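PDB 7LPO: cytoplasmic protein from Cryptococcus neoformans var. grubii serotype A, which is a glycoside hydrolase of family 5, a sterylglucosidase that probably cleaves the beta-linked glucose from steryl glucosides. Local coordinates for residues A[75-80]-A[86-91]; A[223-228]-A[365-370]; A[403-408]-A[425-430]; A[407-412]-A[440-445]; A[654-659]-A[712-717]. All blocks are in the same frame, centred on the assembly; numbering follows the deposited sequence.

Interaction 1: A[75-80]-A[86-91]; sequences KPLNLD and LHLARL
L77 reaches from the loop that precedes helix 83-93 back onto the second turn of that helix, which belongs to the catalytic part of a family 5 glycosidase, a TIM-barrel family. With its CG beside the backbone N (chi1 -69°), the side chain runs toward the helix and divides its two methyls between neighbouring residues. CB and CG serve as the stem. From the branch, L77 CD1 turns to L88, lying 4.0 Å from L88 CG and about as near both of its methyls, where the two leucines cross at a slant. L77 CD2 turns to H87 instead and rests 3.8 Å from H87 CB, also touching the ring obliquely at H87 CD2. The imidazole is anchored from another quarter, since H87 ND1 is hydrogen-bonded to the hydroxyl of Y573. Just past L77 the loop bends in an Asx turn: N78 OD1 accepts from D80 N at 2.7 Å, the donor lying in the carbonyl plane.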
# COMPACT_ATOMS: atom_id res chain seq x y z
N LYS A 75 -15.62 -6.23 -8.06
CA LYS A 75 -14.44 -6.31 -7.21
C LYS A 75 -14.21 -4.95 -6.58
O LYS A 75 -14.18 -3.94 -7.30
CB LYS A 75 -13.19 -6.72 -8.00
CG LYS A 75 -13.27 -8.13 -8.57
CD LYS A 75 -12.34 -8.25 -9.77
CE LYS A 75 -11.43 -9.46 -9.63
NZ LYS A 75 -10.12 -9.20 -10.28
N PRO A 76 -13.99 -4.86 -5.26
CA PRO A 76 -13.62 -5.98 -4.39
C PRO A 76 -14.77 -6.85 -3.89
O PRO A 76 -14.53 -8.00 -3.52
CB PRO A 76 -12.95 -5.28 -3.19
CG PRO A 76 -13.69 -3.95 -3.10
CD PRO A 76 -14.02 -3.57 -4.55
N LEU A 77 -15.98 -6.33 -3.86
CA LEU A 77 -17.12 -7.03 -3.28
C LEU A 77 -18.21 -7.23 -4.32
O LEU A 77 -18.58 -6.30 -5.04
CB LEU A 77 -17.66 -6.25 -2.09
CG LEU A 77 -16.77 -6.18 -0.85
CD1 LEU A 77 -17.46 -5.29 0.17
CD2 LEU A 77 -16.48 -7.56 -0.26
N ASN A 78 -18.73 -8.45 -4.39
CA ASN A 78 -19.84 -8.76 -5.28
C ASN A 78 -21.14 -8.31 -4.63
O ASN A 78 -21.48 -8.73 -3.52
CB ASN A 78 -19.87 -10.25 -5.59
CG ASN A 78 -20.84 -10.59 -6.70
OD1 ASN A 78 -22.01 -10.22 -6.66
ND2 ASN A 78 -20.35 -11.27 -7.71
N LEU A 79 -21.87 -7.43 -5.31
CA LEU A 79 -23.10 -6.87 -4.78
C LEU A 79 -24.34 -7.57 -5.33
O LEU A 79 -25.45 -7.17 -4.98
CB LEU A 79 -23.16 -5.37 -5.08
CG LEU A 79 -22.00 -4.54 -4.50
CD1 LEU A 79 -22.06 -3.09 -4.99
CD2 LEU A 79 -21.98 -4.56 -2.98
N ASP A 80 -24.17 -8.60 -6.15
CA ASP A 80 -25.30 -9.31 -6.73
C ASP A 80 -25.65 -10.61 -6.01
O ASP A 80 -26.78 -11.08 -6.14
CB ASP A 80 -25.03 -9.64 -8.21
CG ASP A 80 -24.84 -8.40 -9.07
OD1 ASP A 80 -25.44 -7.35 -8.74
OD2 ASP A 80 -24.09 -8.47 -10.06
N LEU A 86 -21.44 -10.40 4.08
CA LEU A 86 -20.77 -11.36 4.94
C LEU A 86 -19.31 -10.98 5.16
O LEU A 86 -18.78 -11.11 6.27
CB LEU A 86 -20.88 -12.76 4.34
CG LEU A 86 -20.50 -13.91 5.26
CD1 LEU A 86 -21.19 -13.83 6.61
CD2 LEU A 86 -20.83 -15.26 4.58
N HIS A 87 -18.64 -10.49 4.11
CA HIS A 87 -17.25 -10.06 4.25
C HIS A 87 -17.14 -8.86 5.18
O HIS A 87 -16.28 -8.84 6.07
CB HIS A 87 -16.67 -9.73 2.89
CG HIS A 87 -16.44 -10.93 2.02
ND1 HIS A 87 -15.59 -11.96 2.38
CD2 HIS A 87 -16.96 -11.27 0.82
CE1 HIS A 87 -15.59 -12.87 1.43
NE2 HIS A 87 -16.41 -12.48 0.47
N LEU A 88 -17.99 -7.86 5.00
CA LEU A 88 -17.94 -6.69 5.87
C LEU A 88 -18.30 -7.07 7.30
O LEU A 88 -17.70 -6.55 8.25
CB LEU A 88 -18.86 -5.59 5.34
CG LEU A 88 -18.48 -5.01 3.98
CD1 LEU A 88 -19.59 -4.13 3.40
CD2 LEU A 88 -17.19 -4.21 4.06
N ALA A 89 -19.26 -7.97 7.48
CA ALA A 89 -19.59 -8.43 8.82
C ALA A 89 -18.38 -9.05 9.48
O ALA A 89 -18.09 -8.79 10.66
CB ALA A 89 -20.74 -9.44 8.76
N ARG A 90 -17.65 -9.89 8.74
CA ARG A 90 -16.45 -10.52 9.29
C ARG A 90 -15.44 -9.46 9.72
O ARG A 90 -14.92 -9.50 10.83
CB ARG A 90 -15.86 -11.47 8.26
CG ARG A 90 -14.69 -12.31 8.76
CD ARG A 90 -14.26 -13.34 7.69
NE ARG A 90 -15.29 -14.34 7.43
CZ ARG A 90 -15.96 -14.46 6.28
NH1 ARG A 90 -15.72 -13.65 5.26
NH2 ARG A 90 -16.86 -15.42 6.16
N LEU A 91 -15.17 -8.50 8.84
CA LEU A 91 -14.19 -7.47 9.17
C LEU A 91 -14.63 -6.67 10.40
O LEU A 91 -13.82 -6.37 11.28
CB LEU A 91 -13.99 -6.55 7.97
CG LEU A 91 -13.44 -7.22 6.71
CD1 LEU A 91 -13.40 -6.26 5.53
CD2 LEU A 91 -12.04 -7.78 6.97

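Interaction 2: A[223-228]-A[365-370]; sequences PKCIID and TCIWAH
K224 and C225 approach the short, weakly bonded helix 367-370 with the CA atoms of C225 and I367 8.5 Å apart, and the chain around C225 folds into an inverse gamma turn just before strand 226-227. At this spacing no backbone-backbone bond joins the segments. K224, its chain extended beyond CG, slants across H370: K224 CD lies 3.7 Å from H370 CD2, and NZ stands over one face of the imidazole, toward the rim. The ammonium also reaches the backbone, where K224 NZ donates to H370 O over 3.1 Å, from a position tilted 16° out of the carbonyl plane. The ring is tied at NE2 as well, which is hydrogen-bonded to E360 O. The contact thus joins a two-stranded antiparallel hairpin, 226-227 with 230-231, to the short helix 367-370. That helix starts with C366 as N-cap, the sulfur accepting from A369 N at 3.5 Å along a nearly straight N-H line (169°). Deeper in, C225 SG packs on the ethyl arm of I367, 3.5 Å from CG1 and 3.6 Å from CD1. I367 CG1 points that way because it lies opposite its own backbone N (chi1 -164°). F214 of helix 206-221 touches both C225 and I367.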
# COMPACT_ATOMS: atom_id res chain seq x y z
N PRO A 223 12.62 16.94 -22.50
CA PRO A 223 11.91 18.14 -23.00
C PRO A 223 11.35 18.00 -24.41
O PRO A 223 10.40 18.72 -24.77
CB PRO A 223 12.98 19.24 -22.94
CG PRO A 223 14.31 18.49 -22.87
CD PRO A 223 14.02 17.24 -22.12
N LYS A 224 11.91 17.12 -25.23
CA LYS A 224 11.42 16.95 -26.58
C LYS A 224 10.13 16.14 -26.66
O LYS A 224 9.54 16.05 -27.74
CB LYS A 224 12.48 16.25 -27.43
CG LYS A 224 13.75 17.03 -27.61
CD LYS A 224 14.82 16.19 -28.28
CE LYS A 224 16.19 16.82 -28.05
NZ LYS A 224 17.17 16.39 -29.06
N CYS A 225 9.69 15.53 -25.55
CA CYS A 225 8.57 14.59 -25.58
C CYS A 225 7.27 15.37 -25.43
O CYS A 225 6.68 15.48 -24.35
CB CYS A 225 8.74 13.53 -24.51
SG CYS A 225 10.14 12.42 -24.85
N ILE A 226 6.81 15.91 -26.57
CA ILE A 226 5.61 16.74 -26.65
C ILE A 226 4.46 15.90 -27.17
O ILE A 226 4.60 15.16 -28.15
CB ILE A 226 5.86 17.96 -27.56
CG1 ILE A 226 6.89 18.90 -26.93
CG2 ILE A 226 4.54 18.69 -27.83
CD1 ILE A 226 6.59 19.31 -25.52
N ILE A 227 3.29 16.04 -26.55
CA ILE A 227 2.12 15.25 -26.91
C ILE A 227 0.88 16.08 -26.60
O ILE A 227 0.72 16.59 -25.48
CB ILE A 227 2.13 13.90 -26.15
CG1 ILE A 227 0.85 13.12 -26.37
CG2 ILE A 227 2.38 14.13 -24.66
CD1 ILE A 227 0.97 11.67 -25.93
N ASP A 228 0.02 16.28 -27.59
CA ASP A 228 -1.11 17.21 -27.48
C ASP A 228 -0.63 18.60 -27.04
O ASP A 228 -1.27 19.29 -26.25
CB ASP A 228 -2.17 16.68 -26.52
CG ASP A 228 -3.13 15.72 -27.19
OD1 ASP A 228 -3.02 15.54 -28.41
OD2 ASP A 228 -3.99 15.14 -26.48
N THR A 365 13.31 4.55 -31.68
CA THR A 365 14.69 4.59 -31.22
C THR A 365 14.67 5.07 -29.78
O THR A 365 13.65 5.56 -29.29
CB THR A 365 15.53 5.48 -32.14
OG1 THR A 365 16.91 5.39 -31.77
CG2 THR A 365 15.09 6.92 -32.07
N CYS A 366 15.79 4.89 -29.08
CA CYS A 366 15.84 5.21 -27.66
C CYS A 366 15.64 6.70 -27.43
O CYS A 366 16.36 7.53 -28.00
CB CYS A 366 17.17 4.77 -27.06
SG CYS A 366 17.33 5.11 -25.30
N ILE A 367 14.67 7.03 -26.57
CA ILE A 367 14.39 8.43 -26.27
C ILE A 367 15.50 9.06 -25.45
O ILE A 367 15.69 10.28 -25.51
CB ILE A 367 13.02 8.54 -25.58
CG1 ILE A 367 12.51 9.99 -25.61
CG2 ILE A 367 13.07 8.02 -24.15
CD1 ILE A 367 12.31 10.54 -27.03
N TRP A 368 16.27 8.26 -24.70
CA TRP A 368 17.36 8.82 -23.90
C TRP A 368 18.59 9.10 -24.74
O TRP A 368 19.25 10.12 -24.56
CB TRP A 368 17.68 7.88 -22.74
CG TRP A 368 16.45 7.64 -21.92
CD1 TRP A 368 15.84 6.45 -21.68
CD2 TRP A 368 15.66 8.65 -21.27
NE1 TRP A 368 14.71 6.65 -20.91
CE2 TRP A 368 14.59 7.99 -20.64
CE3 TRP A 368 15.75 10.04 -21.16
CZ2 TRP A 368 13.63 8.67 -19.90
CZ3 TRP A 368 14.81 10.71 -20.43
CH2 TRP A 368 13.76 10.03 -19.81
N ALA A 369 18.88 8.21 -25.70
CA ALA A 369 19.87 8.54 -26.72
C ALA A 369 19.47 9.79 -27.48
O ALA A 369 20.31 10.64 -27.80
CB ALA A 369 20.03 7.36 -27.69
N HIS A 370 18.18 9.94 -27.77
CA HIS A 370 17.69 11.09 -28.51
C HIS A 370 17.87 12.38 -27.73
O HIS A 370 17.88 13.46 -28.34
CB HIS A 370 16.22 10.89 -28.86
CG HIS A 370 15.69 11.91 -29.82
ND1 HIS A 370 16.28 12.14 -31.04
CD2 HIS A 370 14.64 12.76 -29.73
CE1 HIS A 370 15.60 13.09 -31.67
NE2 HIS A 370 14.61 13.48 -30.89

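Interaction 3: A[403-408]-A[425-430]; sequences DFWALH and HFIQAP
W405 lays its indole against P430, and these two residues bury more surface in the contact than any others. The contact joins helix 400-419 to the end of strand 424-427, which pairs in parallel with strands 263-267 and 447-449, as expected of the TIM barrel of family 5 enzymes. A trans first torsion (chi1 179°) sends the W405 ring out from the helix and over the chain that leaves the strand. P430 CD makes a CH-pi contact with the five-membered ring, 3.9 Å from its centroid and only 7° off the normal. A429 CA lies over the same face. At the far end of the indole, I427 CG2 meets the edge at CH2, 3.9 Å away, the two side chains crossing nearly at right angles. W405 NE1 and Q428 O are linked through one water: it accepts from W405 NE1 at 3.0 Å, in the plane of the ring, and donates to Q428 O at 2.8 Å.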
# COMPACT_ATOMS: atom_id res chain seq x y z
N ASP A 403 11.70 17.90 -5.18
CA ASP A 403 11.64 18.66 -6.42
C ASP A 403 10.56 18.18 -7.38
O ASP A 403 10.10 18.97 -8.20
CB ASP A 403 12.98 18.61 -7.14
CG ASP A 403 14.11 19.16 -6.29
OD1 ASP A 403 13.83 20.00 -5.40
OD2 ASP A 403 15.27 18.75 -6.51
N PHE A 404 10.17 16.90 -7.32
CA PHE A 404 9.27 16.36 -8.33
C PHE A 404 8.05 15.69 -7.71
O PHE A 404 6.93 15.94 -8.16
CB PHE A 404 10.03 15.37 -9.21
CG PHE A 404 11.15 16.00 -9.99
CD1 PHE A 404 10.88 16.97 -10.95
CD2 PHE A 404 12.47 15.64 -9.78
CE1 PHE A 404 11.90 17.56 -11.67
CE2 PHE A 404 13.50 16.24 -10.51
CZ PHE A 404 13.20 17.19 -11.46
N TRP A 405 8.24 14.86 -6.69
CA TRP A 405 7.08 14.25 -6.06
C TRP A 405 6.20 15.30 -5.40
O TRP A 405 4.97 15.30 -5.55
CB TRP A 405 7.50 13.19 -5.03
CG TRP A 405 6.30 12.61 -4.39
CD1 TRP A 405 5.50 11.60 -4.87
CD2 TRP A 405 5.70 13.03 -3.17
NE1 TRP A 405 4.46 11.36 -4.02
CE2 TRP A 405 4.55 12.23 -2.96
CE3 TRP A 405 6.01 14.00 -2.22
CZ2 TRP A 405 3.74 12.36 -1.85
CZ3 TRP A 405 5.20 14.13 -1.11
CH2 TRP A 405 4.08 13.32 -0.94
N ALA A 406 6.81 16.22 -4.64
CA ALA A 406 6.02 17.19 -3.90
C ALA A 406 5.22 18.08 -4.85
O ALA A 406 4.07 18.43 -4.56
CB ALA A 406 6.93 18.04 -3.01
N LEU A 407 5.81 18.43 -5.99
CA LEU A 407 5.10 19.26 -6.96
C LEU A 407 3.88 18.53 -7.50
O LEU A 407 2.80 19.13 -7.63
CB LEU A 407 6.05 19.64 -8.09
CG LEU A 407 5.53 20.61 -9.16
CD1 LEU A 407 4.93 21.86 -8.56
CD2 LEU A 407 6.69 20.96 -10.10
N HIS A 408 4.01 17.24 -7.82
CA HIS A 408 2.84 16.47 -8.20
C HIS A 408 1.80 16.46 -7.09
O HIS A 408 0.59 16.52 -7.34
CB HIS A 408 3.24 15.03 -8.56
CG HIS A 408 2.09 14.06 -8.51
ND1 HIS A 408 1.11 14.02 -9.47
CD2 HIS A 408 1.75 13.14 -7.58
CE1 HIS A 408 0.21 13.10 -9.14
NE2 HIS A 408 0.59 12.55 -8.01
N HIS A 425 -5.81 14.80 3.90
CA HIS A 425 -4.73 14.41 3.00
C HIS A 425 -3.89 13.33 3.68
O HIS A 425 -3.19 13.60 4.66
CB HIS A 425 -3.87 15.61 2.65
CG HIS A 425 -4.53 16.57 1.72
ND1 HIS A 425 -5.40 16.16 0.73
CD2 HIS A 425 -4.47 17.92 1.64
CE1 HIS A 425 -5.83 17.22 0.06
NE2 HIS A 425 -5.28 18.30 0.60
N PHE A 426 -3.99 12.10 3.17
CA PHE A 426 -3.14 11.01 3.61
C PHE A 426 -1.88 11.04 2.76
O PHE A 426 -1.92 10.73 1.56
CB PHE A 426 -3.87 9.68 3.51
CG PHE A 426 -4.96 9.51 4.55
CD1 PHE A 426 -4.67 8.98 5.79
CD2 PHE A 426 -6.26 9.91 4.29
CE1 PHE A 426 -5.66 8.83 6.74
CE2 PHE A 426 -7.27 9.75 5.23
CZ PHE A 426 -6.96 9.22 6.46
N ILE A 427 -0.79 11.46 3.37
CA ILE A 427 0.44 11.79 2.66
C ILE A 427 1.33 10.56 2.65
O ILE A 427 1.87 10.17 3.69
CB ILE A 427 1.14 13.00 3.29
CG1 ILE A 427 0.27 14.25 3.11
CG2 ILE A 427 2.51 13.20 2.66
CD1 ILE A 427 0.29 15.17 4.29
N GLN A 428 1.49 9.96 1.48
CA GLN A 428 2.29 8.75 1.31
C GLN A 428 3.52 9.15 0.51
O GLN A 428 3.50 9.16 -0.72
CB GLN A 428 1.52 7.65 0.60
CG GLN A 428 2.16 6.28 0.73
CD GLN A 428 1.69 5.31 -0.35
OE1 GLN A 428 2.47 4.53 -0.88
NE2 GLN A 428 0.40 5.36 -0.66
N ALA A 429 4.59 9.49 1.23
CA ALA A 429 5.87 9.75 0.59
C ALA A 429 6.34 8.50 -0.14
O ALA A 429 5.89 7.39 0.14
CB ALA A 429 6.91 10.17 1.63
N PRO A 430 7.25 8.66 -1.11
CA PRO A 430 7.80 7.48 -1.79
C PRO A 430 8.43 6.49 -0.81
O PRO A 430 8.96 6.86 0.24
CB PRO A 430 8.85 8.08 -2.73
CG PRO A 430 8.35 9.48 -3.00
CD PRO A 430 7.69 9.93 -1.71
O HOH W 1 2.26 9.43 -3.18

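Interaction 4: A[407-412]-A[440-445]; sequences LHWLAY and ESFLKG
The phenyl ring of F442 has L410 CD2 set over the centre of one face, a CH-pi contact 3.7 Å from the centroid and 9° off the normal. The indole of W409 is met obliquely along its six-membered ring: F442 CB lies 3.9 Å from W409 CZ3, and L443 CD2 lies 3.8 Å from W409 CH2. Around that indole the packing goes on beyond the contact, as its ring meets the ring of W405 and H425 comes edge-to-face against it. Two helices are thus joined through apolar groups: the long helix 400-419 and the short helix 440-443, which lies between the parallel strands 424-427 and 447-449 in the chain of what is probably the family 5 barrel. Turned away from its own amide nitrogen (chi1 178°), the W409 indole swings toward the short helix and reaches both F442 and L443. L443 crosses the indole at about a right angle, whereas F442 runs past it in the opposite direction. Helix 440-443 ends where K444 takes positive phi. Just after it, G445 N donates to E440 OE2 at 3.1 Å, on the syn side of the carboxylate, while E440 OE1 is hydrogen-bonded to the hydroxyl of Y515.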
# COMPACT_ATOMS: atom_id res chain seq x y z
N LEU A 407 5.81 18.43 -5.99
CA LEU A 407 5.10 19.26 -6.96
C LEU A 407 3.88 18.53 -7.50
O LEU A 407 2.80 19.13 -7.63
CB LEU A 407 6.05 19.64 -8.09
CG LEU A 407 5.53 20.61 -9.16
CD1 LEU A 407 4.93 21.86 -8.56
CD2 LEU A 407 6.69 20.96 -10.10
N HIS A 408 4.01 17.24 -7.82
CA HIS A 408 2.84 16.47 -8.20
C HIS A 408 1.80 16.46 -7.09
O HIS A 408 0.59 16.52 -7.34
CB HIS A 408 3.24 15.03 -8.56
CG HIS A 408 2.09 14.06 -8.51
ND1 HIS A 408 1.11 14.02 -9.47
CD2 HIS A 408 1.75 13.14 -7.58
CE1 HIS A 408 0.21 13.10 -9.14
NE2 HIS A 408 0.59 12.55 -8.01
N TRP A 409 2.26 16.38 -5.84
CA TRP A 409 1.34 16.27 -4.72
C TRP A 409 0.53 17.54 -4.52
O TRP A 409 -0.64 17.47 -4.12
CB TRP A 409 2.08 15.92 -3.43
CG TRP A 409 1.13 15.86 -2.26
CD1 TRP A 409 0.41 14.77 -1.85
CD2 TRP A 409 0.77 16.93 -1.39
NE1 TRP A 409 -0.36 15.09 -0.77
CE2 TRP A 409 -0.17 16.42 -0.47
CE3 TRP A 409 1.14 18.27 -1.30
CZ2 TRP A 409 -0.73 17.20 0.53
CZ3 TRP A 409 0.57 19.05 -0.31
CH2 TRP A 409 -0.35 18.51 0.59
N LEU A 410 1.12 18.71 -4.79
CA LEU A 410 0.36 19.95 -4.70
C LEU A 410 -0.81 19.93 -5.68
O LEU A 410 -1.95 20.22 -5.29
CB LEU A 410 1.26 21.15 -4.97
CG LEU A 410 2.45 21.32 -4.02
CD1 LEU A 410 3.38 22.41 -4.59
CD2 LEU A 410 2.05 21.65 -2.60
N ALA A 411 -0.53 19.59 -6.94
CA ALA A 411 -1.58 19.50 -7.96
C ALA A 411 -2.64 18.47 -7.59
O ALA A 411 -3.84 18.73 -7.70
CB ALA A 411 -0.97 19.17 -9.32
N TYR A 412 -2.20 17.28 -7.18
CA TYR A 412 -3.15 16.23 -6.80
C TYR A 412 -4.02 16.68 -5.63
O TYR A 412 -5.25 16.61 -5.70
CB TYR A 412 -2.40 14.94 -6.45
CG TYR A 412 -3.28 13.85 -5.91
CD1 TYR A 412 -4.02 13.04 -6.75
CD2 TYR A 412 -3.39 13.62 -4.53
CE1 TYR A 412 -4.83 12.03 -6.27
CE2 TYR A 412 -4.21 12.61 -4.04
CZ TYR A 412 -4.93 11.82 -4.92
OH TYR A 412 -5.74 10.81 -4.47
N GLU A 440 1.63 24.57 4.86
CA GLU A 440 0.34 24.62 5.54
C GLU A 440 -0.74 25.21 4.65
O GLU A 440 -1.92 24.93 4.86
CB GLU A 440 0.45 25.44 6.83
CG GLU A 440 0.74 24.64 8.10
CD GLU A 440 -0.17 23.42 8.27
OE1 GLU A 440 0.37 22.32 8.51
OE2 GLU A 440 -1.41 23.55 8.14
N SER A 441 -0.36 26.02 3.65
CA SER A 441 -1.36 26.56 2.73
C SER A 441 -2.07 25.46 1.96
O SER A 441 -3.15 25.70 1.40
CB SER A 441 -0.71 27.54 1.74
OG SER A 441 0.51 27.05 1.22
N PHE A 442 -1.50 24.25 1.91
CA PHE A 442 -2.15 23.09 1.30
C PHE A 442 -2.60 22.06 2.33
O PHE A 442 -3.63 21.42 2.13
CB PHE A 442 -1.20 22.42 0.30
CG PHE A 442 -1.01 23.20 -0.97
CD1 PHE A 442 -0.32 24.39 -0.96
CD2 PHE A 442 -1.52 22.73 -2.17
CE1 PHE A 442 -0.15 25.11 -2.13
CE2 PHE A 442 -1.35 23.44 -3.34
CZ PHE A 442 -0.66 24.63 -3.32
N LEU A 443 -1.84 21.87 3.41
CA LEU A 443 -2.26 20.94 4.45
C LEU A 443 -3.49 21.47 5.19
O LEU A 443 -4.47 20.74 5.37
CB LEU A 443 -1.12 20.71 5.43
CG LEU A 443 0.12 19.99 4.89
CD1 LEU A 443 1.16 19.88 5.98
CD2 LEU A 443 -0.27 18.63 4.36
N LYS A 444 -3.43 22.73 5.63
CA LYS A 444 -4.56 23.42 6.26
C LYS A 444 -5.08 22.65 7.47
O LYS A 444 -6.29 22.57 7.69
CB LYS A 444 -5.68 23.66 5.25
CG LYS A 444 -5.35 24.66 4.15
CD LYS A 444 -6.60 25.02 3.32
CE LYS A 444 -6.28 26.05 2.24
NZ LYS A 444 -7.42 26.25 1.29
N GLY A 445 -4.17 22.09 8.25
CA GLY A 445 -4.53 21.44 9.50
C GLY A 445 -5.39 20.21 9.35
O GLY A 445 -6.12 19.85 10.28

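Interaction 5: A[654-659]-A[712-717]; sequences LILDGS and PFVHYA
Apolar packing makes up the whole meeting of I655 and L656 with F713 and V714; no hydrogen bond crosses between the segments. I655 CD1 is the central atom, 3.9 Å from F713 CB and 4.1 Å from V714 CG2. I655 CG1 sits between the backbone N and the carbonyl carbon (chi1 54°), and the extended arm beyond it carries CD1 to both partners. L656 CD2 adds a looser touch on V714 CG2 at 4.3 Å. V662 of helix 662-665 touches both L656 and V714 and so extends the apolar cluster. Two short helices are joined here, 652-656 and 713-716, the second within the C-terminal beta domain of the family 5 chain. Within each segment, local hydrogen bonds shape the chain. From L656, at the end of its helix, to S659 runs a type II beta turn with G658 at its third position, and L656 O accepts from both S659 N (3.1 Å) and S659 OG (2.7 Å), which approach from the same face of its plane. In the other helix, P712 O accepts from both H715 N and Y716 N.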
# COMPACT_ATOMS: atom_id res chain seq x y z
N LEU A 654 -18.13 -17.25 11.60
CA LEU A 654 -17.88 -15.99 10.91
C LEU A 654 -16.45 -15.51 11.14
O LEU A 654 -15.76 -15.09 10.20
CB LEU A 654 -18.88 -14.93 11.36
CG LEU A 654 -18.67 -13.53 10.77
CD1 LEU A 654 -18.99 -13.51 9.29
CD2 LEU A 654 -19.53 -12.52 11.53
N ILE A 655 -16.00 -15.54 12.39
CA ILE A 655 -14.70 -14.95 12.72
C ILE A 655 -13.55 -15.95 12.66
O ILE A 655 -12.39 -15.55 12.81
CB ILE A 655 -14.73 -14.30 14.12
CG1 ILE A 655 -15.21 -15.29 15.18
CG2 ILE A 655 -15.63 -13.06 14.11
CD1 ILE A 655 -15.24 -14.72 16.57
N LEU A 656 -13.82 -17.22 12.43
CA LEU A 656 -12.76 -18.22 12.40
C LEU A 656 -12.64 -18.93 11.07
O LEU A 656 -11.52 -19.17 10.61
CB LEU A 656 -12.99 -19.28 13.49
CG LEU A 656 -13.02 -18.82 14.95
CD1 LEU A 656 -13.32 -20.02 15.85
CD2 LEU A 656 -11.71 -18.16 15.32
N ASP A 657 -13.75 -19.32 10.45
CA ASP A 657 -13.69 -20.21 9.30
C ASP A 657 -13.20 -19.47 8.07
O ASP A 657 -13.78 -18.46 7.67
CB ASP A 657 -15.07 -20.82 9.05
CG ASP A 657 -15.02 -22.00 8.12
OD1 ASP A 657 -14.13 -22.84 8.28
OD2 ASP A 657 -15.89 -22.07 7.23
N GLY A 658 -12.13 -19.99 7.46
CA GLY A 658 -11.46 -19.33 6.36
C GLY A 658 -10.32 -18.42 6.77
O GLY A 658 -9.53 -18.04 5.90
N SER A 659 -10.22 -18.06 8.05
CA SER A 659 -9.16 -17.18 8.52
C SER A 659 -7.84 -17.93 8.68
O SER A 659 -7.82 -19.14 8.94
CB SER A 659 -9.56 -16.54 9.85
OG SER A 659 -9.41 -17.47 10.92
N PRO A 712 -11.72 -8.96 21.57
CA PRO A 712 -12.20 -9.95 20.59
C PRO A 712 -12.62 -11.27 21.23
O PRO A 712 -11.91 -11.83 22.07
CB PRO A 712 -11.00 -10.14 19.65
CG PRO A 712 -9.80 -9.80 20.49
CD PRO A 712 -10.26 -8.74 21.48
N PHE A 713 -13.78 -11.76 20.79
CA PHE A 713 -14.17 -13.14 21.10
C PHE A 713 -13.07 -14.12 20.74
O PHE A 713 -12.94 -15.17 21.38
CB PHE A 713 -15.44 -13.52 20.31
CG PHE A 713 -16.69 -12.85 20.77
CD1 PHE A 713 -16.93 -12.61 22.11
CD2 PHE A 713 -17.65 -12.46 19.85
CE1 PHE A 713 -18.09 -11.99 22.53
CE2 PHE A 713 -18.81 -11.85 20.25
CZ PHE A 713 -19.03 -11.61 21.60
N VAL A 714 -12.31 -13.82 19.69
CA VAL A 714 -11.23 -14.70 19.24
C VAL A 714 -10.30 -15.06 20.38
O VAL A 714 -9.78 -16.18 20.44
CB VAL A 714 -10.47 -14.02 18.08
CG1 VAL A 714 -9.08 -14.57 17.97
CG2 VAL A 714 -11.22 -14.18 16.78
N HIS A 715 -10.05 -14.12 21.30
CA HIS A 715 -9.15 -14.35 22.41
C HIS A 715 -9.84 -14.48 23.76
O HIS A 715 -9.26 -15.08 24.68
CB HIS A 715 -8.13 -13.20 22.53
CG HIS A 715 -7.15 -13.14 21.40
ND1 HIS A 715 -6.09 -14.00 21.29
CD2 HIS A 715 -7.10 -12.33 20.32
CE1 HIS A 715 -5.41 -13.72 20.20
NE2 HIS A 715 -6.00 -12.71 19.59
N TYR A 716 -11.03 -13.91 23.93
CA TYR A 716 -11.61 -13.71 25.24
C TYR A 716 -12.98 -14.35 25.41
O TYR A 716 -13.60 -14.21 26.47
CB TYR A 716 -11.69 -12.21 25.54
CG TYR A 716 -10.34 -11.52 25.62
CD1 TYR A 716 -9.45 -11.81 26.65
CD2 TYR A 716 -9.96 -10.57 24.68
CE1 TYR A 716 -8.22 -11.18 26.73
CE2 TYR A 716 -8.73 -9.93 24.76
CZ TYR A 716 -7.86 -10.24 25.78
OH TYR A 716 -6.64 -9.62 25.86
N ALA A 717 -13.49 -15.05 24.40
CA ALA A 717 -14.78 -15.70 24.54
C ALA A 717 -14.73 -16.81 25.58
O ALA A 717 -13.68 -17.43 25.82
CB ALA A 717 -15.24 -16.26 23.20

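In the fold
Interactions 3 and 4 form one continuous packing region: both start from helix 400-419, share L407 and H408, and have centres about 9 Å apart. They touch where I427 CD1 meets L443 CD2 at 3.5 Å. Interactions 1 and 5 make a second pair, centres about 18 Å apart, bridged by a probable hydrogen bond from R90 NE to L654 O of 2.9 Å and by L86 packing on L654; helix 83-93 is thereby tied to helix 652-656, which packs on helix 713-716. The two pairs lie far apart, with interactions 3 and 5 about 39 Å between centres. Interaction 2 stands alone, about 25 Å from interaction 3 and about 56 Å from interaction 5, centre to centre.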